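Aldo-keto reductase family 1, member B4 (Aldose reductase) (Schistosoma japonicum, PDB 4HBK) probably catalyses the NADPH-dependent reduction of aldoses and other carbonyl compounds to alcohols, as a member of the aldo-keto reductase family. Local coordinates at residues 101-105 against 106-110; 279-283 against 284-288; 307-311 against 312-316. All coordinates share one frame; numbering follows the deposited sequence.

Contact 1 of 3, residues 101-105 against 106-110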
ATOM      1  N   LEU A 101     -18.025  11.628 -11.419  1.00 13.88           N
ATOM      2  CA  LEU A 101     -16.609  11.913 -11.202  1.00 17.24           C
ATOM      3  C   LEU A 101     -15.784  11.482 -12.412  1.00 24.47           C
ATOM      4  O   LEU A 101     -16.118  10.499 -13.091  1.00 19.59           O
ATOM      5  CB  LEU A 101     -16.086  11.184  -9.965  1.00 16.31           C
ATOM      6  CG  LEU A 101     -16.707  11.514  -8.615  1.00 16.93           C
ATOM      7  CD1 LEU A 101     -16.026  10.702  -7.528  1.00 20.10           C
ATOM      8  CD2 LEU A 101     -16.586  13.001  -8.341  1.00 16.21           C
ATOM      9  N   LYS A 102     -14.706  12.215 -12.674  1.00 19.07           N
ATOM     10  CA  LYS A 102     -13.779  11.866 -13.750  1.00 27.80           C
ATOM     11  C   LYS A 102     -12.667  10.928 -13.259  1.00 23.11           C
ATOM     12  O   LYS A 102     -12.277  10.954 -12.086  1.00 13.78           O
ATOM     13  CB  LYS A 102     -13.179  13.131 -14.386  1.00 27.96           C
ATOM     14  CG  LYS A 102     -14.208  14.030 -15.083  1.00 30.76           C
ATOM     15  CD  LYS A 102     -13.563  15.094 -15.979  1.00 45.76           C
ATOM     16  CE  LYS A 102     -13.259  16.388 -15.228  1.00 48.40           C
ATOM     17  NZ  LYS A 102     -12.173  16.229 -14.214  1.00 42.05           N
ATOM     18  N   ARG A 103     -12.176  10.100 -14.175  1.00 26.52           N
ATOM     19  CA  ARG A 103     -11.048   9.211 -13.920  1.00 22.32           C
ATOM     20  C   ARG A 103      -9.921   9.937 -13.200  1.00 18.56           C
ATOM     21  O   ARG A 103      -9.383   9.438 -12.210  1.00 15.35           O
ATOM     22  CB  ARG A 103     -10.519   8.636 -15.245  1.00 21.10           C
ATOM     23  CG  ARG A 103      -9.166   7.900 -15.144  1.00 18.56           C
ATOM     24  CD  ARG A 103      -9.265   6.735 -14.175  1.00 15.60           C
ATOM     25  NE  ARG A 103      -7.992   6.038 -14.007  1.00 16.16           N
ATOM     26  CZ  ARG A 103      -7.086   6.324 -13.073  1.00 12.45           C
ATOM     27  NH1 ARG A 103      -7.292   7.317 -12.225  1.00 11.54           N
ATOM     28  NH2 ARG A 103      -5.964   5.617 -12.997  1.00 10.36           N
ATOM     29  N   GLU A 104      -9.564  11.118 -13.693  1.00 19.57           N
ATOM     30  CA  GLU A 104      -8.388  11.800 -13.162  1.00 23.35           C
ATOM     31  C   GLU A 104      -8.618  12.373 -11.769  1.00 19.93           C
ATOM     32  O   GLU A 104      -7.699  12.912 -11.169  1.00 19.57           O
ATOM     33  CB  GLU A 104      -7.853  12.870 -14.123  1.00 25.45           C
ATOM     34  CG  GLU A 104      -8.758  14.077 -14.320  1.00 32.60           C
ATOM     35  CD  GLU A 104      -9.613  13.969 -15.573  1.00 44.59           C
ATOM     36  OE1 GLU A 104     -10.007  12.827 -15.943  1.00 34.26           O
ATOM     37  OE2 GLU A 104      -9.881  15.030 -16.187  1.00 42.37           O
ATOM     38  N   ASP A 105      -9.841  12.246 -11.261  1.00 18.67           N
ATOM     39  CA  ASP A 105     -10.154  12.649  -9.888  1.00 16.65           C
ATOM     40  C   ASP A 105      -9.791  11.561  -8.872  1.00 15.89           C
ATOM     41  O   ASP A 105      -9.806  11.800  -7.673  1.00 14.67           O
ATOM     42  CB  ASP A 105     -11.647  12.972  -9.753  1.00 18.54           C
ATOM     43  CG  ASP A 105     -12.042  14.260 -10.477  1.00 24.89           C
ATOM     44  OD1 ASP A 105     -11.204  15.191 -10.524  1.00 19.40           O
ATOM     45  OD2 ASP A 105     -13.195  14.338 -10.982  1.00 19.51           O
ATOM     46  N   ILE A 106      -9.487  10.358  -9.353  1.00 17.06           N
ATOM     47  CA  ILE A 106      -9.217   9.239  -8.455  1.00 13.60           C
ATOM     48  C   ILE A 106      -7.781   8.778  -8.613  1.00 14.90           C
ATOM     49  O   ILE A 106      -7.235   8.781  -9.718  1.00 11.92           O
ATOM     50  CB  ILE A 106     -10.131   8.030  -8.744  1.00 12.64           C
ATOM     51  CG1 ILE A 106     -11.570   8.486  -8.964  1.00 17.07           C
ATOM     52  CG2 ILE A 106     -10.064   7.020  -7.602  1.00 10.58           C
ATOM     53  CD1 ILE A 106     -12.238   9.024  -7.713  1.00 17.21           C
ATOM     54  N   PHE A 107      -7.181   8.368  -7.502  1.00 12.72           N
ATOM     55  CA  PHE A 107      -5.844   7.793  -7.509  1.00 12.88           C
ATOM     56  C   PHE A 107      -5.956   6.281  -7.331  1.00 10.15           C
ATOM     57  O   PHE A 107      -6.416   5.811  -6.295  1.00 13.12           O
ATOM     58  CB  PHE A 107      -5.026   8.399  -6.370  1.00 12.26           C
ATOM     59  CG  PHE A 107      -3.553   8.136  -6.466  1.00 10.07           C
ATOM     60  CD1 PHE A 107      -3.032   6.892  -6.149  1.00  9.42           C
ATOM     61  CD2 PHE A 107      -2.681   9.150  -6.843  1.00 11.06           C
ATOM     62  CE1 PHE A 107      -1.657   6.657  -6.217  1.00 10.73           C
ATOM     63  CE2 PHE A 107      -1.314   8.924  -6.914  1.00 10.99           C
ATOM     64  CZ  PHE A 107      -0.799   7.671  -6.607  1.00 10.38           C
ATOM     65  N   ILE A 108      -5.536   5.518  -8.334  1.00 10.23           N
ATOM     66  CA  ILE A 108      -5.660   4.065  -8.296  1.00  8.86           C
ATOM     67  C   ILE A 108      -4.298   3.378  -8.236  1.00 10.56           C
ATOM     68  O   ILE A 108      -3.456   3.557  -9.121  1.00  8.88           O
ATOM     69  CB  ILE A 108      -6.358   3.547  -9.552  1.00  9.88           C
ATOM     70  CG1 ILE A 108      -7.698   4.260  -9.753  1.00 10.54           C
ATOM     71  CG2 ILE A 108      -6.510   2.030  -9.486  1.00  8.21           C
ATOM     72  CD1 ILE A 108      -8.757   3.825  -8.770  1.00 14.38           C
ATOM     73  N   THR A 109      -4.098   2.565  -7.208  1.00  8.35           N
ATOM     74  CA  THR A 109      -2.869   1.804  -7.062  1.00  8.09           C
ATOM     75  C   THR A 109      -3.132   0.328  -7.259  1.00 10.30           C
ATOM     76  O   THR A 109      -4.127  -0.210  -6.767  1.00 10.88           O
ATOM     77  CB  THR A 109      -2.274   1.965  -5.657  1.00 10.12           C
ATOM     78  OG1 THR A 109      -1.876   3.330  -5.458  1.00  9.40           O
ATOM     79  CG2 THR A 109      -1.071   1.039  -5.475  1.00  7.92           C
ATOM     80  N   SER A 110      -2.245  -0.332  -7.993  1.00 11.33           N
ATOM     81  CA  SER A 110      -2.230  -1.785  -7.994  1.00  8.81           C
ATOM     82  C   SER A 110      -0.801  -2.269  -7.829  1.00 10.11           C
ATOM     83  O   SER A 110       0.134  -1.467  -7.758  1.00 10.32           O
ATOM     84  CB  SER A 110      -2.854  -2.379  -9.251  1.00  8.80           C
ATOM     85  OG  SER A 110      -2.944  -3.793  -9.108  1.00 12.37           O
TER
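Arg103 and Ile106 are tied by a backbone bond where a short 3-10 turn passes into a strand. Ile106 N donates to Arg103 O at 3.0 Å, coming to the oxygen from well above the carbonyl plane. The Arg103 side chain also approaches Ile106: with CG anti to the backbone N (chi1 169°) and a bend at chi2, it runs forward beside the strand and brings NH1 to 2.9 Å from Ile106 O, which lies in the guanidinium plane at its edge. One face of this flat group rests on Ile108, whose CG1 is 3.9 Å from Arg103 NH2, toward the rim. Beyond the turn, NH2 is bound by Asp139 OD2 and Tyr137 O, and the Tyr137 ring adds a cation-pi contact, so several groups fix the guanidinium. Nearer the preceding helix, Leu101 CD1 meets Ile106 CD1 at 4.1 Å, their side chains crossing at about a right angle beside Leu96.

The solvent side is looser and ionic. Lys102 NZ forms a salt bridge with Glu104 OE2 at 3.3 Å, weak as a hydrogen bond, and a long one with Asp105 OD2; the latter oxygen also accepts from Lys102 N at 3.1 Å. Such a turn, apolar on the side toward helix 85-98 and charged toward solvent, carries the chain from that helix into strand 107-112 of the parallel beta/alpha barrel.

Contact 2 of 3, residues 279-283 against 284-288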
ATOM      1  N   ARG A 279      -4.352   9.475  12.512  1.00 11.23           N
ATOM      2  CA  ARG A 279      -3.811  10.828  12.588  1.00 11.87           C
ATOM      3  C   ARG A 279      -2.341  10.771  12.968  1.00 14.25           C
ATOM      4  O   ARG A 279      -1.536  11.578  12.500  1.00 14.29           O
ATOM      5  CB  ARG A 279      -4.564  11.667  13.614  1.00 16.13           C
ATOM      6  CG  ARG A 279      -4.138  13.125  13.636  1.00 12.97           C
ATOM      7  CD  ARG A 279      -4.723  13.875  12.451  1.00 13.74           C
ATOM      8  NE  ARG A 279      -3.961  15.091  12.196  1.00 14.83           N
ATOM      9  CZ  ARG A 279      -4.174  15.916  11.180  1.00 20.47           C
ATOM     10  NH1 ARG A 279      -5.142  15.664  10.302  1.00 14.65           N
ATOM     11  NH2 ARG A 279      -3.416  17.001  11.048  1.00 20.90           N
ATOM     12  N   TYR A 280      -2.003   9.805  13.816  1.00 12.71           N
ATOM     13  CA  TYR A 280      -0.636   9.599  14.245  1.00 12.33           C
ATOM     14  C   TYR A 280       0.263   9.382  13.024  1.00 16.04           C
ATOM     15  O   TYR A 280       1.337   9.976  12.905  1.00 14.83           O
ATOM     16  CB  TYR A 280      -0.561   8.393  15.194  1.00 13.94           C
ATOM     17  CG  TYR A 280       0.799   7.729  15.227  1.00 12.98           C
ATOM     18  CD1 TYR A 280       1.860   8.318  15.897  1.00 15.39           C
ATOM     19  CD2 TYR A 280       1.020   6.519  14.587  1.00 12.65           C
ATOM     20  CE1 TYR A 280       3.105   7.721  15.931  1.00 16.61           C
ATOM     21  CE2 TYR A 280       2.263   5.910  14.609  1.00 12.51           C
ATOM     22  CZ  TYR A 280       3.307   6.523  15.277  1.00 14.65           C
ATOM     23  OH  TYR A 280       4.558   5.944  15.315  1.00  9.44           O
ATOM     24  N   LEU A 281      -0.189   8.527  12.113  1.00 12.85           N
ATOM     25  CA  LEU A 281       0.578   8.214  10.920  1.00 14.96           C
ATOM     26  C   LEU A 281       0.571   9.395   9.966  1.00 13.78           C
ATOM     27  O   LEU A 281       1.600   9.716   9.359  1.00 11.31           O
ATOM     28  CB  LEU A 281       0.022   6.967  10.231  1.00 11.11           C
ATOM     29  CG  LEU A 281       0.100   5.678  11.050  1.00 11.45           C
ATOM     30  CD1 LEU A 281      -0.710   4.590  10.375  1.00 10.34           C
ATOM     31  CD2 LEU A 281       1.550   5.234  11.227  1.00 11.31           C
ATOM     32  N   LEU A 282      -0.581  10.048   9.831  1.00 10.80           N
ATOM     33  CA  LEU A 282      -0.655  11.214   8.951  1.00 13.49           C
ATOM     34  C   LEU A 282       0.334  12.320   9.371  1.00 12.23           C
ATOM     35  O   LEU A 282       0.977  12.957   8.526  1.00 12.20           O
ATOM     36  CB  LEU A 282      -2.085  11.748   8.866  1.00 13.79           C
ATOM     37  CG  LEU A 282      -3.091  10.845   8.141  1.00 12.48           C
ATOM     38  CD1 LEU A 282      -4.518  11.339   8.358  1.00  9.15           C
ATOM     39  CD2 LEU A 282      -2.772  10.789   6.661  1.00 10.41           C
ATOM     40  N   GLN A 283       0.476  12.531  10.676  1.00 12.83           N
ATOM     41  CA  GLN A 283       1.378  13.573  11.169  1.00 14.96           C
ATOM     42  C   GLN A 283       2.862  13.197  11.027  1.00 13.00           C
ATOM     43  O   GLN A 283       3.738  14.057  11.144  1.00 12.53           O
ATOM     44  CB  GLN A 283       1.003  14.005  12.592  1.00 14.15           C
ATOM     45  CG  GLN A 283      -0.378  14.694  12.624  1.00 18.59           C
ATOM     46  CD  GLN A 283      -0.738  15.313  13.964  1.00 14.15           C
ATOM     47  OE1 GLN A 283      -1.908  15.530  14.252  1.00 14.52           O
ATOM     48  NE2 GLN A 283       0.264  15.606  14.778  1.00 14.28           N
ATOM     49  N   ARG A 284       3.136  11.924  10.745  1.00 10.22           N
ATOM     50  CA  ARG A 284       4.485  11.519  10.348  1.00 13.83           C
ATOM     51  C   ARG A 284       4.701  11.626   8.827  1.00 12.38           C
ATOM     52  O   ARG A 284       5.681  11.113   8.284  1.00 15.57           O
ATOM     53  CB  ARG A 284       4.810  10.107  10.852  1.00 15.49           C
ATOM     54  CG  ARG A 284       4.934   9.998  12.374  1.00 17.77           C
ATOM     55  CD  ARG A 284       5.200   8.552  12.816  1.00 16.51           C
ATOM     56  NE  ARG A 284       6.322   7.946  12.094  1.00 14.99           N
ATOM     57  CZ  ARG A 284       6.501   6.634  11.950  1.00 14.57           C
ATOM     58  NH1 ARG A 284       5.629   5.780  12.481  1.00  9.99           N
ATOM     59  NH2 ARG A 284       7.552   6.174  11.265  1.00 11.08           N
ATOM     60  N   LYS A 285       3.777  12.302   8.149  1.00 11.56           N
ATOM     61  CA  LYS A 285       3.869  12.562   6.709  1.00 12.14           C
ATOM     62  C   LYS A 285       3.703  11.298   5.874  1.00 12.53           C
ATOM     63  O   LYS A 285       4.340  11.145   4.830  1.00 10.45           O
ATOM     64  CB  LYS A 285       5.176  13.288   6.368  1.00 15.43           C
ATOM     65  CG  LYS A 285       5.415  14.506   7.250  1.00 22.12           C
ATOM     66  CD  LYS A 285       5.907  15.706   6.465  1.00 34.01           C
ATOM     67  CE  LYS A 285       7.432  15.767   6.400  1.00 52.29           C
ATOM     68  NZ  LYS A 285       7.931  17.139   6.012  1.00 58.20           N
ATOM     69  N   LEU A 286       2.831  10.405   6.344  1.00 12.89           N
ATOM     70  CA  LEU A 286       2.557   9.135   5.668  1.00 12.21           C
ATOM     71  C   LEU A 286       1.217   9.189   4.950  1.00  9.39           C
ATOM     72  O   LEU A 286       0.330   9.955   5.334  1.00 10.76           O
ATOM     73  CB  LEU A 286       2.525   7.990   6.686  1.00  6.98           C
ATOM     74  CG  LEU A 286       3.797   7.881   7.534  1.00 10.62           C
ATOM     75  CD1 LEU A 286       3.625   6.907   8.685  1.00  7.46           C
ATOM     76  CD2 LEU A 286       4.990   7.469   6.663  1.00  8.52           C
ATOM     77  N   ILE A 287       1.088   8.391   3.897  1.00  9.48           N
ATOM     78  CA  ILE A 287      -0.209   8.077   3.313  1.00  8.85           C
ATOM     79  C   ILE A 287      -0.751   6.917   4.129  1.00  8.18           C
ATOM     80  O   ILE A 287       0.026   6.142   4.673  1.00  9.40           O
ATOM     81  CB  ILE A 287      -0.060   7.627   1.848  1.00 10.30           C
ATOM     82  CG1 ILE A 287       0.477   8.781   0.979  1.00  9.92           C
ATOM     83  CG2 ILE A 287      -1.374   7.116   1.310  1.00  6.76           C
ATOM     84  CD1 ILE A 287       1.942   8.639   0.608  1.00  8.31           C
ATOM     85  N   VAL A 288      -2.068   6.792   4.256  1.00  7.09           N
ATOM     86  CA  VAL A 288      -2.618   5.625   4.941  1.00 10.01           C
ATOM     87  C   VAL A 288      -3.680   4.942   4.090  1.00  8.54           C
ATOM     88  O   VAL A 288      -4.484   5.613   3.434  1.00 10.96           O
ATOM     89  CB  VAL A 288      -3.187   5.980   6.349  1.00 10.27           C
ATOM     90  CG1 VAL A 288      -2.082   6.565   7.237  1.00 11.12           C
ATOM     91  CG2 VAL A 288      -4.373   6.942   6.233  1.00  8.21           C
TER
HETATM   92  O   HOH W   1       0.407  12.866   5.839  1.00 11.71           O
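A Schellman motif joins Leu281 and Leu282 of the last helical turn to Lys285 and Leu286, and so turns the chain toward the barrel strand 287-288. Its inner bond runs from Lys285 N to Leu282 O at 2.9 Å; the outer one, Leu286 N to Leu281 O at 3.3 Å, is weak. Lys285 makes the reversal with a left-handed backbone (phi 69°). Leu282 O has a second partner, a water at 2.7 Å that also donates to Leu286 O and so bridges the outgoing chain to the helix.

Beneath the turn, Leu281 carries the apolar contact: its CD2 touches Leu286 CD1 at 3.7 Å, while its CB meets Val288 CG1 at the same separation. On another side, Arg284 lies alongside Tyr280, pointing the same way, with CD 3.7 Å from the ring's CZ. A bend at chi3 (51°) brings NH1 to Tyr280 OH for a weak bond, the guanidinium and ring planes 55° apart. Each end has a further partner, Asn318 OD1 for the hydroxyl and Pro223 O for Arg284 NH2. The turn thus sits between helices 225-233 and 311-319, with Leu281 and Leu286 packed on strand 237-241.

Contact 3 of 3, residues 307-311 against 312-316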
ATOM      1  N   PHE A 307      -8.517  17.717  13.532  1.00 17.87           N
ATOM      2  CA  PHE A 307      -7.863  17.825  14.826  1.00 16.64           C
ATOM      3  C   PHE A 307      -6.385  17.564  14.652  1.00 19.54           C
ATOM      4  O   PHE A 307      -5.939  17.144  13.582  1.00 14.37           O
ATOM      5  CB  PHE A 307      -8.463  16.846  15.846  1.00 14.67           C
ATOM      6  CG  PHE A 307      -8.062  15.405  15.639  1.00 16.13           C
ATOM      7  CD1 PHE A 307      -8.502  14.697  14.531  1.00 14.61           C
ATOM      8  CD2 PHE A 307      -7.279  14.747  16.580  1.00 16.66           C
ATOM      9  CE1 PHE A 307      -8.153  13.357  14.352  1.00 13.39           C
ATOM     10  CE2 PHE A 307      -6.927  13.405  16.412  1.00 16.22           C
ATOM     11  CZ  PHE A 307      -7.366  12.711  15.295  1.00 13.24           C
ATOM     12  N   GLN A 308      -5.628  17.810  15.711  1.00 21.25           N
ATOM     13  CA  GLN A 308      -4.186  17.659  15.665  1.00 21.47           C
ATOM     14  C   GLN A 308      -3.692  17.038  16.969  1.00 19.97           C
ATOM     15  O   GLN A 308      -4.050  17.489  18.061  1.00 21.85           O
ATOM     16  CB  GLN A 308      -3.516  19.020  15.429  1.00 20.44           C
ATOM     17  CG  GLN A 308      -2.000  18.942  15.226  1.00 29.13           C
ATOM     18  CD  GLN A 308      -1.570  19.282  13.805  1.00 38.21           C
ATOM     19  OE1 GLN A 308      -1.012  18.440  13.090  1.00 33.12           O
ATOM     20  NE2 GLN A 308      -1.820  20.527  13.392  1.00 46.87           N
ATOM     21  N   LEU A 309      -2.895  15.986  16.851  1.00 13.56           N
ATOM     22  CA  LEU A 309      -2.212  15.428  18.001  1.00 15.29           C
ATOM     23  C   LEU A 309      -1.046  16.351  18.354  1.00 18.70           C
ATOM     24  O   LEU A 309      -0.345  16.849  17.472  1.00 11.87           O
ATOM     25  CB  LEU A 309      -1.697  14.016  17.692  1.00 11.96           C
ATOM     26  CG  LEU A 309      -2.747  12.943  17.382  1.00 15.47           C
ATOM     27  CD1 LEU A 309      -2.081  11.580  17.181  1.00 15.98           C
ATOM     28  CD2 LEU A 309      -3.783  12.859  18.496  1.00 13.57           C
ATOM     29  N   SER A 310      -0.845  16.575  19.647  1.00 15.96           N
ATOM     30  CA  SER A 310       0.261  17.395  20.120  1.00 19.22           C
ATOM     31  C   SER A 310       1.557  16.596  20.095  1.00 16.62           C
ATOM     32  O   SER A 310       1.533  15.374  19.984  1.00 16.31           O
ATOM     33  CB  SER A 310      -0.006  17.856  21.548  1.00 16.38           C
ATOM     34  OG  SER A 310       0.081  16.750  22.426  1.00 14.40           O
ATOM     35  N   ASN A 311       2.686  17.289  20.210  1.00 19.26           N
ATOM     36  CA  ASN A 311       3.992  16.633  20.246  1.00 18.56           C
ATOM     37  C   ASN A 311       4.097  15.588  21.367  1.00 21.03           C
ATOM     38  O   ASN A 311       4.698  14.526  21.192  1.00 16.69           O
ATOM     39  CB  ASN A 311       5.120  17.675  20.383  1.00 24.91           C
ATOM     40  CG  ASN A 311       5.284  18.559  19.132  1.00 32.47           C
ATOM     41  OD1 ASN A 311       5.576  19.756  19.237  1.00 34.54           O
ATOM     42  ND2 ASN A 311       5.101  17.970  17.954  1.00 22.30           N
ATOM     43  N   GLU A 312       3.514  15.897  22.521  1.00 18.96           N
ATOM     44  CA  GLU A 312       3.560  14.981  23.659  1.00 23.39           C
ATOM     45  C   GLU A 312       2.737  13.738  23.375  1.00 19.21           C
ATOM     46  O   GLU A 312       3.145  12.623  23.691  1.00 20.74           O
ATOM     47  CB  GLU A 312       3.055  15.671  24.929  1.00 27.46           C
ATOM     48  CG  GLU A 312       3.143  14.808  26.189  1.00 37.88           C
ATOM     49  CD  GLU A 312       2.863  15.601  27.467  1.00 47.59           C
ATOM     50  OE1 GLU A 312       2.524  14.980  28.499  1.00 52.01           O
ATOM     51  OE2 GLU A 312       2.987  16.849  27.439  1.00 49.05           O
ATOM     52  N   GLU A 313       1.572  13.926  22.774  1.00 17.87           N
ATOM     53  CA  GLU A 313       0.757  12.790  22.378  1.00 16.55           C
ATOM     54  C   GLU A 313       1.504  11.919  21.357  1.00 19.71           C
ATOM     55  O   GLU A 313       1.523  10.691  21.471  1.00 15.65           O
ATOM     56  CB  GLU A 313      -0.609  13.261  21.860  1.00 19.88           C
ATOM     57  CG  GLU A 313      -1.516  13.802  22.977  1.00 18.58           C
ATOM     58  CD  GLU A 313      -2.572  14.773  22.482  1.00 22.81           C
ATOM     59  OE1 GLU A 313      -2.674  14.956  21.248  1.00 18.93           O
ATOM     60  OE2 GLU A 313      -3.292  15.362  23.328  1.00 21.11           O
ATOM     61  N   MET A 314       2.150  12.553  20.381  1.00 18.86           N
ATOM     62  CA  MET A 314       2.898  11.808  19.378  1.00 16.09           C
ATOM     63  C   MET A 314       3.972  10.988  20.053  1.00 20.16           C
ATOM     64  O   MET A 314       4.118   9.795  19.773  1.00 21.50           O
ATOM     65  CB  MET A 314       3.511  12.743  18.329  1.00 14.92           C
ATOM     66  CG  MET A 314       2.474  13.384  17.412  1.00 16.58           C
ATOM     67  SD  MET A 314       1.654  12.192  16.319  1.00 17.23           S
ATOM     68  CE  MET A 314       3.019  11.791  15.222  1.00 13.31           C
ATOM     69  N   HIS A 315       4.717  11.625  20.955  1.00 19.55           N
ATOM     70  CA  HIS A 315       5.816  10.960  21.643  1.00 21.20           C
ATOM     71  C   HIS A 315       5.326   9.787  22.479  1.00 21.04           C
ATOM     72  O   HIS A 315       5.956   8.728  22.499  1.00 23.87           O
ATOM     73  CB  HIS A 315       6.577  11.952  22.529  1.00 24.39           C
ATOM     74  CG  HIS A 315       7.779  11.363  23.199  1.00 32.85           C
ATOM     75  ND1 HIS A 315       7.808  11.054  24.544  1.00 37.30           N
ATOM     76  CD2 HIS A 315       8.992  11.010  22.707  1.00 41.71           C
ATOM     77  CE1 HIS A 315       8.989  10.551  24.853  1.00 36.68           C
ATOM     78  NE2 HIS A 315       9.727  10.510  23.757  1.00 40.75           N
ATOM     79  N   GLU A 316       4.204   9.977  23.170  1.00 17.45           N
ATOM     80  CA  GLU A 316       3.644   8.936  24.018  1.00 18.67           C
ATOM     81  C   GLU A 316       3.334   7.681  23.216  1.00 24.15           C
ATOM     82  O   GLU A 316       3.706   6.579  23.612  1.00 23.27           O
ATOM     83  CB  GLU A 316       2.385   9.411  24.746  1.00 18.49           C
ATOM     84  CG  GLU A 316       1.849   8.365  25.709  1.00 25.92           C
ATOM     85  CD  GLU A 316       0.685   8.852  26.567  1.00 30.98           C
ATOM     86  OE1 GLU A 316      -0.093   9.721  26.115  1.00 32.78           O
ATOM     87  OE2 GLU A 316       0.552   8.355  27.705  1.00 29.19           O
TER
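Glu313 OE1 is gripped by two donors at the start of helix 311-319: Ser310 N, at 2.9 Å with an N-H...O angle of 163°, and His269 NE2 from the neighbouring helix 260-269. The first of these is half of a capping box. In the other half Ser310, at the N-cap, uses its OG to accept from Glu313 N at 3.2 Å, so that each of the two residues binds the backbone N of the other through its side chain.

Ser310 OG stands between its own backbone N and carbonyl carbon (chi1 70°), facing the first turn of the helix. With CG beside its own backbone N and the chain extended beyond it, Glu313 reaches back past Ser310 OG, and Ser310 N meets OE1 from above the carboxylate plane. The other oxygen, OE2, forms a salt bridge with Arg268. That charge, together with the nearby helix N-terminus, would be expected to favour the ionised form of this buried glutamate.

The ordinary helical pattern begins at once behind the box. Met314 N donates to Ser310 O at 2.9 Å, nearly in line with the carbonyl bond, and His315 N donates to Asn311 O at an equal distance. Serine therefore serves the helix with both of its oxygens, OG taking one N-H and O the next.

Leu309, the residue before the cap, packs on the inner side and forms a hydrophobic staple with Met314, four residues after the cap. Its side chain crosses those of Glu313 and Met314 at about a right angle and leans on Ile265 and His269 of helix 260-269. Its CD2 lies 3.6 Å from Glu313 OE1 and probably helps to screen that oxygen from water, whereas its CD1 rests 3.9 Å from the sulfur SD of Met314.

All three contacts illustrate how a chain changes structure over ten residues, each with different chemistry. Contacts 1 and 2 both lead into strands of the one parallel barrel sheet, yet their centres are about 21 Å apart and they do not touch. Contact 2 is the buried one, closing a helix with backbone bonds, a bridging water, apolar side chains and an arginine laid along a tyrosine; contact 1 is partly buried and presents an ionic network to solvent. Contact 3, farthest from the chain's centre, starts a helix and relies on side-chain capping. It abuts contact 2 directly: Gln283 OE1 accepts from Leu309 N, probably a hydrogen bond, at 2.8 Å, and Met314 CE packs on Tyr280 O.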